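PDB 5EYB: DNA-binding protein reb1 from Schizosaccharomyces pombe, which binds specific DNA sites in the enhancer and promoter of rRNA transcription and upstream of many other genes, and acts in terminating RNA polymerase I transcription. Local coordinates for residues A[150-154]-A[155-159]; A[33-36]-A[37-41]. One frame throughout, in Å; residues are numbered along the deposited sequence.

Interaction 1. Residues A[150-154]-A[155-159]; sequences SHRDA and KSIYH. With nucleotides of chain B; nucleotides of chain C.
Ser156 links Arg152 to the DNA backbone. Its hydroxyl donates to a phosphate of the DNA, with OG 2.7 Å from OP2 of DT17 of chain C, while Arg152 NH1 gives that same OG a weak hydrogen bond of 3.3 Å. With OG anti to the backbone N (chi1 172°), a short hydroxyl is enough to reach the phosphate from the first turn of helix 154-164. Arg152 arrives from the preceding loop. Its chain runs extended to CD, which lies alongside Ser156 OG, then bends at chi3 (-70°), and the edge of the guanidinium comes round to the hydroxyl. NH1 also bonds to the carbonyl of Gly97, while NH2 bonds to that of Asp98 and makes a salt bridge to Glu103; Phe99 adds a cation-pi contact.

On the other strand, Lys155, its long chain bent once at chi2, reaches a base, NZ donating to N7 of DG8 of chain B at 3.0 Å and weakly to O6 of the same guanine. Tyr158 OH gives a hydrogen bond to OP2 of DG8 of chain B, 2.8 Å away, and this oxygen lies in the plane of the ring at its edge. His159 packs its ring on DT17 of chain C, CD2 lying 3.5 Å from the methyl carbon C7, and NE2 hydrogen-bonds to O4 of a thymine base.

Asp153 occupies the N-cap position. Its carbonyl receives weak bonds from Ser156 N and Ile157 N, and Tyr158 N bonds to Ala154 O at 3.1 Å. The branched Ile157 turns instead to Leu145 and Tyr146.

N7 and O6 lie on guanine's major-groove edge, so helix 154-164 contacts a base edge and the phosphates of both strands, consistent with a helix-turn-helix recognition helix. Arg152, held mainly by protein partners, may steady the phosphate-binding serine; its charge, paired with Glu103, would be partly offset.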
loop_
_atom_site.group_PDB
_atom_site.type_symbol
_atom_site.label_atom_id
_atom_site.label_comp_id
_atom_site.label_asym_id
_atom_site.label_seq_id
_atom_site.Cartn_x
_atom_site.Cartn_y
_atom_site.Cartn_z
ATOM N N SER A 150 14.876 -22.785 10.146
ATOM C CA SER A 150 14.831 -22.674 11.601
ATOM C C SER A 150 14.923 -21.232 12.077
ATOM O O SER A 150 14.562 -20.922 13.213
ATOM C CB SER A 150 15.953 -23.503 12.221
ATOM O OG SER A 150 17.183 -23.248 11.568
ATOM N N HIS A 151 15.402 -20.357 11.201
ATOM C CA HIS A 151 15.573 -18.948 11.527
ATOM C C HIS A 151 14.229 -18.232 11.634
ATOM O O HIS A 151 14.044 -17.347 12.465
ATOM C CB HIS A 151 16.444 -18.271 10.473
ATOM C CG HIS A 151 15.920 -18.421 9.080
ATOM N ND1 HIS A 151 16.237 -19.496 8.278
ATOM C CD2 HIS A 151 15.090 -17.639 8.350
ATOM C CE1 HIS A 151 15.630 -19.366 7.112
ATOM N NE2 HIS A 151 14.928 -18.247 7.131
ATOM N N ARG A 152 13.291 -18.618 10.783
ATOM C CA ARG A 152 11.980 -17.992 10.771
ATOM C C ARG A 152 10.997 -18.780 11.629
ATOM O O ARG A 152 11.061 -20.010 11.681
ATOM C CB ARG A 152 11.462 -17.877 9.341
ATOM C CG ARG A 152 10.175 -17.087 9.207
ATOM C CD ARG A 152 9.643 -17.166 7.794
ATOM N NE ARG A 152 10.469 -16.423 6.847
ATOM C CZ ARG A 152 10.224 -15.172 6.470
ATOM N NH1 ARG A 152 9.174 -14.526 6.957
ATOM N NH2 ARG A 152 11.026 -14.567 5.604
ATOM N N ASP A 153 10.105 -18.061 12.308
ATOM C CA ASP A 153 9.064 -18.675 13.127
ATOM C C ASP A 153 8.248 -19.668 12.309
ATOM O O ASP A 153 7.913 -19.410 11.154
ATOM C CB ASP A 153 8.146 -17.607 13.728
ATOM C CG ASP A 153 6.976 -18.205 14.482
ATOM O OD1 ASP A 153 7.168 -19.243 15.146
ATOM O OD2 ASP A 153 5.864 -17.644 14.406
ATOM N N ALA A 154 7.939 -20.809 12.917
ATOM C CA ALA A 154 7.278 -21.899 12.212
ATOM C C ALA A 154 5.870 -21.521 11.760
ATOM O O ALA A 154 5.364 -22.073 10.788
ATOM C CB ALA A 154 7.236 -23.140 13.087
ATOM N N LYS A 155 5.249 -20.577 12.464
ATOM C CA LYS A 155 3.896 -20.138 12.136
ATOM C C LYS A 155 3.886 -19.280 10.875
ATOM O O LYS A 155 2.924 -19.298 10.102
ATOM C CB LYS A 155 3.286 -19.365 13.303
ATOM C CG LYS A 155 1.774 -19.241 13.236
ATOM C CD LYS A 155 1.118 -20.615 13.246
ATOM C CE LYS A 155 -0.399 -20.522 13.346
ATOM N NZ LYS A 155 -1.022 -21.867 13.512
ATOM N N SER A 156 4.960 -18.522 10.681
ATOM C CA SER A 156 5.124 -17.701 9.490
ATOM C C SER A 156 5.192 -18.580 8.251
ATOM O O SER A 156 4.566 -18.289 7.225
ATOM C CB SER A 156 6.385 -16.841 9.600
ATOM O OG SER A 156 6.663 -16.173 8.382
ATOM N N ILE A 157 5.962 -19.656 8.359
ATOM C CA ILE A 157 6.120 -20.614 7.276
ATOM C C ILE A 157 4.801 -21.328 6.986
ATOM O O ILE A 157 4.453 -21.564 5.830
ATOM C CB ILE A 157 7.211 -21.650 7.611
ATOM C CG1 ILE A 157 8.479 -20.938 8.095
ATOM C CG2 ILE A 157 7.505 -22.540 6.412
ATOM C CD1 ILE A 157 9.543 -21.872 8.622
ATOM N N TYR A 158 4.072 -21.659 8.047
ATOM C CA TYR A 158 2.779 -22.317 7.928
ATOM C C TYR A 158 1.768 -21.460 7.155
ATOM O O TYR A 158 1.074 -21.963 6.270
ATOM C CB TYR A 158 2.241 -22.659 9.319
ATOM C CG TYR A 158 0.783 -23.079 9.352
ATOM C CD1 TYR A 158 0.405 -24.380 9.040
ATOM C CD2 TYR A 158 -0.212 -22.178 9.716
ATOM C CE1 TYR A 158 -0.918 -24.763 9.076
ATOM C CE2 TYR A 158 -1.534 -22.552 9.757
ATOM C CZ TYR A 158 -1.886 -23.847 9.439
ATOM O OH TYR A 158 -3.211 -24.218 9.476
ATOM N N HIS A 159 1.691 -20.171 7.485
ATOM C CA HIS A 159 0.784 -19.257 6.786
ATOM C C HIS A 159 1.198 -19.072 5.336
ATOM O O HIS A 159 0.359 -19.046 4.435
ATOM C CB HIS A 159 0.736 -17.894 7.475
ATOM C CG HIS A 159 -0.068 -17.876 8.737
ATOM N ND1 HIS A 159 -1.277 -18.525 8.860
ATOM C CD2 HIS A 159 0.164 -17.281 9.932
ATOM C CE1 HIS A 159 -1.755 -18.332 10.077
ATOM N NE2 HIS A 159 -0.899 -17.580 10.747
ATOM P P DG B 8 -4.457 -27.662 9.738
ATOM O OP1 DG B 8 -5.253 -28.772 9.171
ATOM O OP2 DG B 8 -3.511 -26.918 8.879
ATOM O "O5'" DG B 8 -5.459 -26.605 10.391
ATOM C "C5'" DG B 8 -6.406 -27.043 11.346
ATOM C "C4'" DG B 8 -7.515 -26.022 11.536
ATOM O "O4'" DG B 8 -7.188 -25.133 12.635
ATOM C "C3'" DG B 8 -7.816 -25.129 10.337
ATOM O "O3'" DG B 8 -9.223 -24.923 10.259
ATOM C "C2'" DG B 8 -7.065 -23.837 10.669
ATOM C "C1'" DG B 8 -7.166 -23.790 12.191
ATOM N N9 DG B 8 -6.035 -23.132 12.842
ATOM C C8 DG B 8 -4.700 -23.358 12.607
ATOM N N7 DG B 8 -3.911 -22.641 13.357
ATOM C C5 DG B 8 -4.778 -21.898 14.150
ATOM C C6 DG B 8 -4.500 -20.943 15.158
ATOM O O6 DG B 8 -3.398 -20.552 15.565
ATOM N N1 DG B 8 -5.663 -20.427 15.714
ATOM C C2 DG B 8 -6.936 -20.785 15.344
ATOM N N2 DG B 8 -7.934 -20.174 15.998
ATOM N N3 DG B 8 -7.213 -21.679 14.401
ATOM C C4 DG B 8 -6.088 -22.193 13.849
ATOM P P DT C 17 5.274 -12.863 8.947
ATOM O OP1 DT C 17 6.663 -12.679 9.417
ATOM O OP2 DT C 17 4.753 -14.234 8.734
ATOM O "O5'" DT C 17 4.301 -12.130 9.971
ATOM C "C5'" DT C 17 4.480 -10.760 10.252
ATOM C "C4'" DT C 17 3.648 -10.352 11.451
ATOM O "O4'" DT C 17 2.238 -10.383 11.101
ATOM C "C3'" DT C 17 3.798 -11.246 12.683
ATOM O "O3'" DT C 17 3.776 -10.436 13.844
ATOM C "C2'" DT C 17 2.567 -12.148 12.605
ATOM C "C1'" DT C 17 1.536 -11.193 12.020
ATOM N N1 DT C 17 0.423 -11.869 11.290
ATOM C C2 DT C 17 -0.878 -11.654 11.694
ATOM O O2 DT C 17 -1.179 -10.942 12.637
ATOM N N3 DT C 17 -1.822 -12.305 10.951
ATOM C C4 DT C 17 -1.607 -13.133 9.864
ATOM O O4 DT C 17 -2.528 -13.673 9.260
ATOM C C5 DT C 17 -0.228 -13.319 9.489
ATOM C C7 DT C 17 0.122 -14.199 8.324
ATOM C C6 DT C 17 0.713 -12.682 10.210
ATOM P P DG B 7 1.886 -27.167 12.566
ATOM O OP1 DG B 7 2.723 -27.890 11.586
ATOM O OP2 DG B 7 2.119 -25.726 12.797
ATOM O "O5'" DG B 7 0.350 -27.345 12.159
ATOM C "C5'" DG B 7 -0.258 -28.628 12.246
ATOM C "C4'" DG B 7 -1.752 -28.499 12.476
ATOM O "O4'" DG B 7 -1.983 -27.924 13.784
ATOM C "C3'" DG B 7 -2.486 -27.610 11.467
ATOM O "O3'" DG B 7 -3.654 -28.259 10.996
ATOM C "C2'" DG B 7 -2.829 -26.354 12.259
ATOM C "C1'" DG B 7 -2.909 -26.871 13.690
ATOM N N9 DG B 7 -2.542 -25.853 14.665
ATOM C C8 DG B 7 -1.281 -25.368 14.917
ATOM N N7 DG B 7 -1.256 -24.439 15.829
ATOM C C5 DG B 7 -2.586 -24.289 16.199
ATOM C C6 DG B 7 -3.176 -23.427 17.153
ATOM O O6 DG B 7 -2.620 -22.592 17.881
ATOM N N1 DG B 7 -4.559 -23.599 17.219
ATOM C C2 DG B 7 -5.277 -24.491 16.459
ATOM N N2 DG B 7 -6.603 -24.513 16.664
ATOM N N3 DG B 7 -4.735 -25.308 15.563
ATOM C C4 DG B 7 -3.390 -25.152 15.488
#

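Interaction 2. Residues A[33-36]-A[37-41]; sequences YSLD and HTQVA
Asp36 and Gln39 close the start of helix 37-43 with one half of a capping box: Asp36 is the N-cap, and the side chain of Gln39, three residues on, folds back to accept its backbone N-H. Gln39 OE1 sits 2.8 Å from Asp36 N, the donor tilted 30° from the amide's carbonyl plane. Glutamine is long enough to span this turn while keeping its chain extended beyond CG.

The Asp36 carboxylate makes the other side-chain bonds. OD1 accepts from His37 N, and OD2 accepts from the Thr38 hydroxyl, OG1 lying 3.0 Å away; both donors approach from above the carboxylate plane. CG anti to the backbone N (chi1 -176°) carries the acid over these first residues, where its negative charge would suit the positive end of the helix dipole.

Among the backbone bonds, Asp36 O accepts from Val40 N at 3.2 Å and, weakly, from Gln39 N.

The packing contacts tie the turn to its neighbours. Val40, branched and buried, packs on Phe29 and Cys30 of helix 16-32, so the capped helix leans on the one before it. Leu35, whose apolar side chain suits a place against Phe29, also crosses the side chain of Gln39 at about a right angle, with Leu35 CD2 3.3 Å from Gln39 NE2.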
loop_
_atom_site.group_PDB
_atom_site.type_symbol
_atom_site.label_atom_id
_atom_site.label_comp_id
_atom_site.label_asym_id
_atom_site.label_seq_id
_atom_site.Cartn_x
_atom_site.Cartn_y
_atom_site.Cartn_z
ATOM N N TYR A 33 27.768 -6.674 -26.488
ATOM C CA TYR A 33 28.287 -5.348 -26.803
ATOM C C TYR A 33 29.661 -5.093 -26.189
ATOM O O TYR A 33 30.106 -3.947 -26.112
ATOM C CB TYR A 33 27.295 -4.279 -26.342
ATOM C CG TYR A 33 25.971 -4.356 -27.067
ATOM C CD1 TYR A 33 24.933 -5.138 -26.578
ATOM C CD2 TYR A 33 25.764 -3.660 -28.251
ATOM C CE1 TYR A 33 23.725 -5.217 -27.244
ATOM C CE2 TYR A 33 24.560 -3.732 -28.922
ATOM C CZ TYR A 33 23.543 -4.514 -28.416
ATOM O OH TYR A 33 22.343 -4.586 -29.086
ATOM N N SER A 34 30.323 -6.169 -25.769
ATOM C CA SER A 34 31.663 -6.104 -25.181
ATOM C C SER A 34 31.753 -5.084 -24.052
ATOM O O SER A 34 32.737 -4.353 -23.939
ATOM C CB SER A 34 32.706 -5.781 -26.253
ATOM O OG SER A 34 32.842 -6.852 -27.171
ATOM N N LEU A 35 30.720 -5.039 -23.221
ATOM C CA LEU A 35 30.673 -4.088 -22.122
ATOM C C LEU A 35 30.942 -4.768 -20.788
ATOM O O LEU A 35 30.843 -5.989 -20.666
ATOM C CB LEU A 35 29.318 -3.382 -22.087
ATOM C CG LEU A 35 29.029 -2.446 -23.261
ATOM C CD1 LEU A 35 27.574 -1.999 -23.249
ATOM C CD2 LEU A 35 29.959 -1.247 -23.212
ATOM N N ASP A 36 31.288 -3.965 -19.789
ATOM C CA ASP A 36 31.513 -4.469 -18.444
ATOM C C ASP A 36 30.334 -4.080 -17.561
ATOM O O ASP A 36 29.581 -3.165 -17.893
ATOM C CB ASP A 36 32.826 -3.921 -17.876
ATOM C CG ASP A 36 33.154 -4.486 -16.507
ATOM O OD1 ASP A 36 32.646 -5.576 -16.169
ATOM O OD2 ASP A 36 33.922 -3.839 -15.767
ATOM N N HIS A 37 30.172 -4.781 -16.443
ATOM C CA HIS A 37 29.104 -4.482 -15.496
ATOM C C HIS A 37 29.247 -3.083 -14.900
ATOM O O HIS A 37 28.272 -2.497 -14.437
ATOM C CB HIS A 37 29.072 -5.529 -14.381
ATOM C CG HIS A 37 28.403 -6.808 -14.774
ATOM N ND1 HIS A 37 27.760 -6.971 -15.983
ATOM C CD2 HIS A 37 28.272 -7.985 -14.119
ATOM C CE1 HIS A 37 27.263 -8.193 -16.055
ATOM N NE2 HIS A 37 27.560 -8.829 -14.937
ATOM N N THR A 38 30.462 -2.549 -14.918
ATOM C CA THR A 38 30.692 -1.193 -14.438
ATOM C C THR A 38 30.151 -0.169 -15.432
ATOM O O THR A 38 29.648 0.884 -15.041
ATOM C CB THR A 38 32.185 -0.922 -14.193
ATOM O OG1 THR A 38 32.897 -1.001 -15.434
ATOM C CG2 THR A 38 32.756 -1.936 -13.211
ATOM N N GLN A 39 30.257 -0.486 -16.718
ATOM C CA GLN A 39 29.790 0.412 -17.768
ATOM C C GLN A 39 28.272 0.496 -17.785
ATOM O O GLN A 39 27.703 1.551 -18.059
ATOM C CB GLN A 39 30.305 -0.046 -19.132
ATOM C CG GLN A 39 31.814 0.013 -19.265
ATOM C CD GLN A 39 32.296 -0.517 -20.596
ATOM O OE1 GLN A 39 32.572 -1.707 -20.739
ATOM N NE2 GLN A 39 32.398 0.366 -21.585
ATOM N N VAL A 40 27.621 -0.624 -17.493
ATOM C CA VAL A 40 26.168 -0.667 -17.421
ATOM C C VAL A 40 25.676 0.094 -16.193
ATOM O O VAL A 40 24.697 0.837 -16.262
ATOM C CB VAL A 40 25.648 -2.118 -17.377
ATOM C CG1 VAL A 40 24.145 -2.140 -17.168
ATOM C CG2 VAL A 40 26.023 -2.852 -18.659
ATOM N N ALA A 41 26.370 -0.085 -15.073
ATOM C CA ALA A 41 26.033 0.619 -13.840
ATOM C C ALA A 41 26.191 2.129 -14.002
ATOM O O ALA A 41 25.464 2.906 -13.382
ATOM C CB ALA A 41 26.894 0.120 -12.692
#

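In the fold
From the N terminus, interaction 2 comes first, where residues 33-36 leave helix 16-32 and turn into helix 37-43 in the first Myb-associated region. Interaction 1 follows in the second such region, where the loop after helix 136-147 runs into helix 154-164. Each closes a short turn between consecutive helices at the start of the second helix. They lie in series, neither nested nor crossing, with centres 40 Å apart and nearest atoms about 27 Å apart. In interaction 1 the helix residues from Lys155 to His159 include the ones that touch DNA, whereas residues 33-41 sit at the surface, about 12 Å from the nucleic acid at the nearest atoms, and join helix 37-43 to helix 16-32 and to the loop at Tyr80.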